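Local coordinates for uncharacterized protein (Staphylococcus aureus subsp. aureus, PDB 3H04) that is of unknown function but has an alpha/beta-hydrolase fold related to feruloyl-esterase-like domains and is probably a serine hydrolase, at residues 50-55 and 249-254; 121-126 and 263-268. All blocks are in the same frame, centred on the assembly; numbering follows the deposited sequence.

How the interactions relate
Interactions 1 and 2 have their centres about 13 Å apart and are linked through helix 256-273. Residues 249-254 form the loop that leads into this helix, and residues 263-268, the segment of interaction 2, lie on the helix itself, packed against strand 121-125. One meeting point is Tyr126, whose OH lies 2.5 Å from Asp251 OD1, probably a hydrogen bond. A second point of contact is Val266 CG2, 3.6 Å from Ile55 O. Tyr126 also meets His248 of the probable Ser104-His248-Asp220 triad edge-to-face, which places both contacts beside the presumed active site.

Interaction 1: 50-55 and 249-254; sequences PQYIDI and DFDRRP
Tyr52 reaches from helix 50-56 to the loop 249-254, and its phenol OH donates a hydrogen bond to the backbone carbonyl of Asp251, OH to O 2.7 Å. The acceptor lies at the ring edge, in the ring plane, but the hydroxyl stands 30° out of the plane of that carbonyl, with a C=O...O angle of 117°. Arg253 O also sits near the ring plane at the edge, 3.1 Å from Tyr52 OH, so the hydroxyl is tucked into the curve of the loop. With CG of Tyr52 anti to its own carbonyl carbon and beside the backbone N (chi1 -59°), the ring is directed across to the loop; there Tyr52 CE1 packs on Pro254 CB at 3.8 Å. Beside it, the side chains of Gln51 and Pro254 cross at about a right angle, Gln51 OE1 lying 3.2 Å from Pro254 CG and Gln51 NE2 equally near Pro254 CB. Within the loop, a type I turn runs from Asp249 to Arg252, whose guanidinium grips the Asp249 carboxylate side-on through NE and NH2. The carboxylate of Asp251 turns to other partners, Tyr126 OH, Tyr262 OH and a salt bridge with Arg103, while Asp251 CB packs 3.4 Å from Tyr52 OH. Tyr262 also stacks on the Tyr52 ring, and Ala258 and Ile259 of helix 256-273 touch it. The loop directly follows His248, the likely catalytic histidine, so Tyr52 joins a helix to the histidine-bearing loop between the last strand and the C-terminal helix of an alpha/beta-hydrolase fold.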
# COMPACT_ATOMS: atom_id res chain seq x y z
N PRO A 50 0.85 -2.64 -17.05
CA PRO A 50 2.05 -2.32 -17.84
C PRO A 50 2.14 -0.85 -18.21
O PRO A 50 3.24 -0.26 -18.24
CB PRO A 50 1.84 -3.16 -19.12
CG PRO A 50 0.99 -4.30 -18.67
CD PRO A 50 0.08 -3.76 -17.62
N GLN A 51 1.00 -0.24 -18.51
CA GLN A 51 0.97 1.17 -18.91
C GLN A 51 1.46 2.09 -17.79
O GLN A 51 2.17 3.08 -18.06
CB GLN A 51 -0.44 1.60 -19.38
CG GLN A 51 -0.79 0.97 -20.70
CD GLN A 51 -2.27 0.94 -20.97
OE1 GLN A 51 -2.87 -0.13 -21.02
NE2 GLN A 51 -2.88 2.11 -21.15
N TYR A 52 1.12 1.75 -16.54
CA TYR A 52 1.57 2.56 -15.39
C TYR A 52 3.05 2.35 -15.18
O TYR A 52 3.79 3.30 -14.88
CB TYR A 52 0.83 2.16 -14.14
CG TYR A 52 -0.66 2.31 -14.24
CD1 TYR A 52 -1.25 3.16 -15.17
CD2 TYR A 52 -1.49 1.60 -13.39
CE1 TYR A 52 -2.64 3.27 -15.25
CE2 TYR A 52 -2.86 1.70 -13.48
CZ TYR A 52 -3.42 2.52 -14.42
OH TYR A 52 -4.80 2.63 -14.48
N ILE A 53 3.48 1.09 -15.35
CA ILE A 53 4.89 0.79 -15.22
C ILE A 53 5.71 1.56 -16.26
O ILE A 53 6.81 2.05 -15.96
CB ILE A 53 5.17 -0.70 -15.35
CG1 ILE A 53 4.56 -1.46 -14.17
CG2 ILE A 53 6.68 -0.93 -15.35
CD1 ILE A 53 4.61 -2.97 -14.27
N ASP A 54 5.22 1.63 -17.49
CA ASP A 54 5.95 2.40 -18.52
C ASP A 54 6.11 3.88 -18.17
O ASP A 54 7.18 4.45 -18.35
CB ASP A 54 5.29 2.26 -19.88
CG ASP A 54 5.49 0.89 -20.48
OD1 ASP A 54 6.41 0.18 -20.03
OD2 ASP A 54 4.73 0.50 -21.39
N ILE A 55 5.06 4.50 -17.65
CA ILE A 55 5.18 5.89 -17.19
C ILE A 55 6.20 6.07 -16.04
O ILE A 55 7.05 6.98 -16.06
CB ILE A 55 3.78 6.45 -16.83
CG1 ILE A 55 2.95 6.62 -18.13
CG2 ILE A 55 3.84 7.80 -16.03
CD1 ILE A 55 1.47 6.63 -17.90
N ASP A 249 -10.42 1.96 -6.24
CA ASP A 249 -9.29 1.86 -7.17
C ASP A 249 -9.65 2.43 -8.56
O ASP A 249 -9.96 1.71 -9.54
CB ASP A 249 -8.68 0.44 -7.19
CG ASP A 249 -9.72 -0.66 -7.44
OD1 ASP A 249 -10.90 -0.47 -7.04
OD2 ASP A 249 -9.35 -1.67 -8.10
N PHE A 250 -9.62 3.75 -8.62
CA PHE A 250 -10.03 4.48 -9.82
C PHE A 250 -9.15 4.13 -11.04
O PHE A 250 -9.56 4.36 -12.17
CB PHE A 250 -9.93 6.01 -9.59
CG PHE A 250 -8.53 6.51 -9.27
CD1 PHE A 250 -7.61 6.80 -10.30
CD2 PHE A 250 -8.13 6.69 -7.97
CE1 PHE A 250 -6.33 7.22 -10.00
CE2 PHE A 250 -6.83 7.12 -7.67
CZ PHE A 250 -5.93 7.38 -8.67
N ASP A 251 -7.95 3.61 -10.75
CA ASP A 251 -6.95 3.19 -11.73
C ASP A 251 -6.98 1.71 -12.04
O ASP A 251 -6.05 1.18 -12.63
CB ASP A 251 -5.54 3.58 -11.25
CG ASP A 251 -5.15 2.90 -9.92
OD1 ASP A 251 -6.04 2.53 -9.10
OD2 ASP A 251 -3.93 2.82 -9.67
N ARG A 252 -8.04 1.04 -11.66
CA ARG A 252 -8.16 -0.38 -12.01
C ARG A 252 -7.88 -0.60 -13.52
O ARG A 252 -7.17 -1.55 -13.89
CB ARG A 252 -9.53 -0.90 -11.64
CG ARG A 252 -9.78 -2.31 -12.02
CD ARG A 252 -11.15 -2.70 -11.62
NE ARG A 252 -11.41 -2.47 -10.19
CZ ARG A 252 -12.60 -2.66 -9.65
NH1 ARG A 252 -13.60 -3.13 -10.41
NH2 ARG A 252 -12.80 -2.41 -8.35
N ARG A 253 -8.42 0.27 -14.39
CA ARG A 253 -8.08 0.28 -15.83
C ARG A 253 -7.32 1.52 -16.29
O ARG A 253 -7.59 2.64 -15.85
CB ARG A 253 -9.34 0.15 -16.65
CG ARG A 253 -10.05 -1.13 -16.37
CD ARG A 253 -11.51 -1.03 -16.52
NE ARG A 253 -11.85 -1.05 -17.93
CZ ARG A 253 -12.61 -1.96 -18.53
NH1 ARG A 253 -13.16 -2.97 -17.87
NH2 ARG A 253 -12.85 -1.81 -19.83
N PRO A 254 -6.40 1.35 -17.24
CA PRO A 254 -5.58 2.50 -17.61
C PRO A 254 -6.31 3.51 -18.49
O PRO A 254 -5.86 3.83 -19.61
CB PRO A 254 -4.38 1.85 -18.31
CG PRO A 254 -4.69 0.38 -18.42
CD PRO A 254 -6.07 0.15 -18.02

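Interaction 2: 121-126 and 263-268; sequences GVIDFY and RKVVDF
Val265 sets its two methyl groups against two residues of strand 121-125. Val265 CG1 meets Ile123 CD1 at 3.6 Å, while Val265 CG2 lies 3.9 Å from Ile123 CG2 and also reaches Phe125. With CG1 anti to the backbone N (chi1 163°) and CG2 anti to the carbonyl carbon, CG1 is turned to the end of Ile123 and CG2 to Phe125. Phe125 and Val265 approach from opposite directions, and Val265 CG2 comes in at the edge of the phenylalanine ring, near its plane, with Phe125 CE1 3.8 Å away. Phe101 and Tyr262 make edge-to-face contacts with the Phe125 ring as well. This is the helix-on-sheet packing of an alpha/beta-hydrolase fold, with no hydrogen bond between the two segments: the C-terminal helix 256-273 lies nearly antiparallel to an inner strand, the short axes running at 163° and 10.2 Å apart at closest approach. Strand 121-125 sits between strands 98-103 and 212-217, and Val265 and Lys264 also touch Phe213 of the latter. One turn on from Val265, Phe268 extends its ring toward the start of the strand, where Phe268 CZ lies 3.9 Å from the carbonyl oxygen of Val122, obliquely to the ring. Phe268 CE2 is more loosely placed against Ile123 CG1, at 4.5 Å, and Pro211 touches the ring too.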
# COMPACT_ATOMS: atom_id res chain seq x y z
N GLY A 121 10.02 11.04 -0.64
CA GLY A 121 8.62 11.32 -0.91
C GLY A 121 7.76 10.08 -0.86
O GLY A 121 8.27 8.97 -0.89
N VAL A 122 6.44 10.30 -0.81
CA VAL A 122 5.48 9.21 -0.75
C VAL A 122 4.36 9.47 -1.73
O VAL A 122 3.87 10.63 -1.83
CB VAL A 122 4.78 9.10 0.66
CG1 VAL A 122 3.69 7.97 0.63
CG2 VAL A 122 5.82 8.81 1.74
N ILE A 123 3.97 8.43 -2.46
CA ILE A 123 2.82 8.45 -3.35
C ILE A 123 1.76 7.57 -2.72
O ILE A 123 2.00 6.39 -2.53
CB ILE A 123 3.15 7.95 -4.74
CG1 ILE A 123 4.44 8.63 -5.25
CG2 ILE A 123 1.92 8.11 -5.67
CD1 ILE A 123 5.22 7.78 -6.20
N ASP A 124 0.62 8.17 -2.37
CA ASP A 124 -0.45 7.57 -1.57
C ASP A 124 -1.69 7.54 -2.42
O ASP A 124 -2.36 8.58 -2.60
CB ASP A 124 -0.68 8.41 -0.31
CG ASP A 124 -1.98 8.09 0.45
OD1 ASP A 124 -2.66 7.07 0.20
OD2 ASP A 124 -2.32 8.96 1.32
N PHE A 125 -1.98 6.36 -2.99
CA PHE A 125 -3.22 6.18 -3.75
C PHE A 125 -4.24 5.53 -2.80
O PHE A 125 -4.06 4.39 -2.36
CB PHE A 125 -3.02 5.29 -4.97
CG PHE A 125 -2.51 5.99 -6.20
CD1 PHE A 125 -1.87 7.24 -6.17
CD2 PHE A 125 -2.68 5.37 -7.43
CE1 PHE A 125 -1.37 7.84 -7.36
CE2 PHE A 125 -2.23 5.95 -8.57
CZ PHE A 125 -1.57 7.19 -8.56
N TYR A 126 -5.27 6.30 -2.44
CA TYR A 126 -6.41 5.84 -1.65
C TYR A 126 -6.09 4.98 -0.42
O TYR A 126 -6.76 3.95 -0.17
CB TYR A 126 -7.49 5.19 -2.50
CG TYR A 126 -7.02 4.31 -3.64
CD1 TYR A 126 -6.69 2.97 -3.41
CD2 TYR A 126 -6.81 4.83 -4.90
CE1 TYR A 126 -6.21 2.12 -4.45
CE2 TYR A 126 -6.36 3.98 -5.95
CZ TYR A 126 -6.08 2.64 -5.72
OH TYR A 126 -5.60 1.84 -6.72
N ARG A 263 1.01 10.46 -14.78
CA ARG A 263 1.93 11.46 -15.30
C ARG A 263 2.17 12.58 -14.29
O ARG A 263 3.29 13.00 -14.14
CB ARG A 263 1.45 12.05 -16.61
CG ARG A 263 1.60 11.06 -17.75
CD ARG A 263 1.27 11.73 -19.06
NE ARG A 263 1.15 10.76 -20.15
CZ ARG A 263 2.16 10.08 -20.70
NH1 ARG A 263 3.40 10.21 -20.26
NH2 ARG A 263 1.90 9.26 -21.72
N LYS A 264 1.14 12.98 -13.55
CA LYS A 264 1.30 13.93 -12.46
C LYS A 264 2.19 13.38 -11.32
O LYS A 264 2.91 14.13 -10.68
CB LYS A 264 -0.05 14.32 -11.87
CG LYS A 264 -0.96 15.11 -12.76
CD LYS A 264 -2.23 15.38 -12.01
CE LYS A 264 -3.14 16.31 -12.78
NZ LYS A 264 -2.76 17.66 -12.50
N VAL A 265 2.15 12.07 -11.10
CA VAL A 265 3.02 11.45 -10.12
C VAL A 265 4.48 11.67 -10.50
O VAL A 265 5.30 12.13 -9.68
CB VAL A 265 2.71 9.95 -9.94
CG1 VAL A 265 3.86 9.25 -9.24
CG2 VAL A 265 1.40 9.78 -9.14
N VAL A 266 4.80 11.38 -11.75
CA VAL A 266 6.15 11.58 -12.28
C VAL A 266 6.64 13.05 -12.22
O VAL A 266 7.83 13.32 -11.94
CB VAL A 266 6.22 11.06 -13.71
CG1 VAL A 266 7.55 11.51 -14.42
CG2 VAL A 266 6.09 9.53 -13.68
N ASP A 267 5.73 13.97 -12.48
CA ASP A 267 5.99 15.41 -12.35
C ASP A 267 6.36 15.72 -10.91
O ASP A 267 7.30 16.49 -10.66
CB ASP A 267 4.75 16.24 -12.65
CG ASP A 267 4.43 16.37 -14.14
OD1 ASP A 267 5.25 16.02 -15.02
OD2 ASP A 267 3.32 16.86 -14.41
N PHE A 268 5.61 15.14 -9.99
CA PHE A 268 5.87 15.30 -8.54
C PHE A 268 7.25 14.75 -8.18
O PHE A 268 8.04 15.42 -7.54
CB PHE A 268 4.72 14.66 -7.78
CG PHE A 268 4.98 14.38 -6.32
CD1 PHE A 268 4.56 15.27 -5.34
CD2 PHE A 268 5.53 13.17 -5.93
CE1 PHE A 268 4.74 14.94 -3.97
CE2 PHE A 268 5.71 12.89 -4.59
CZ PHE A 268 5.29 13.80 -3.63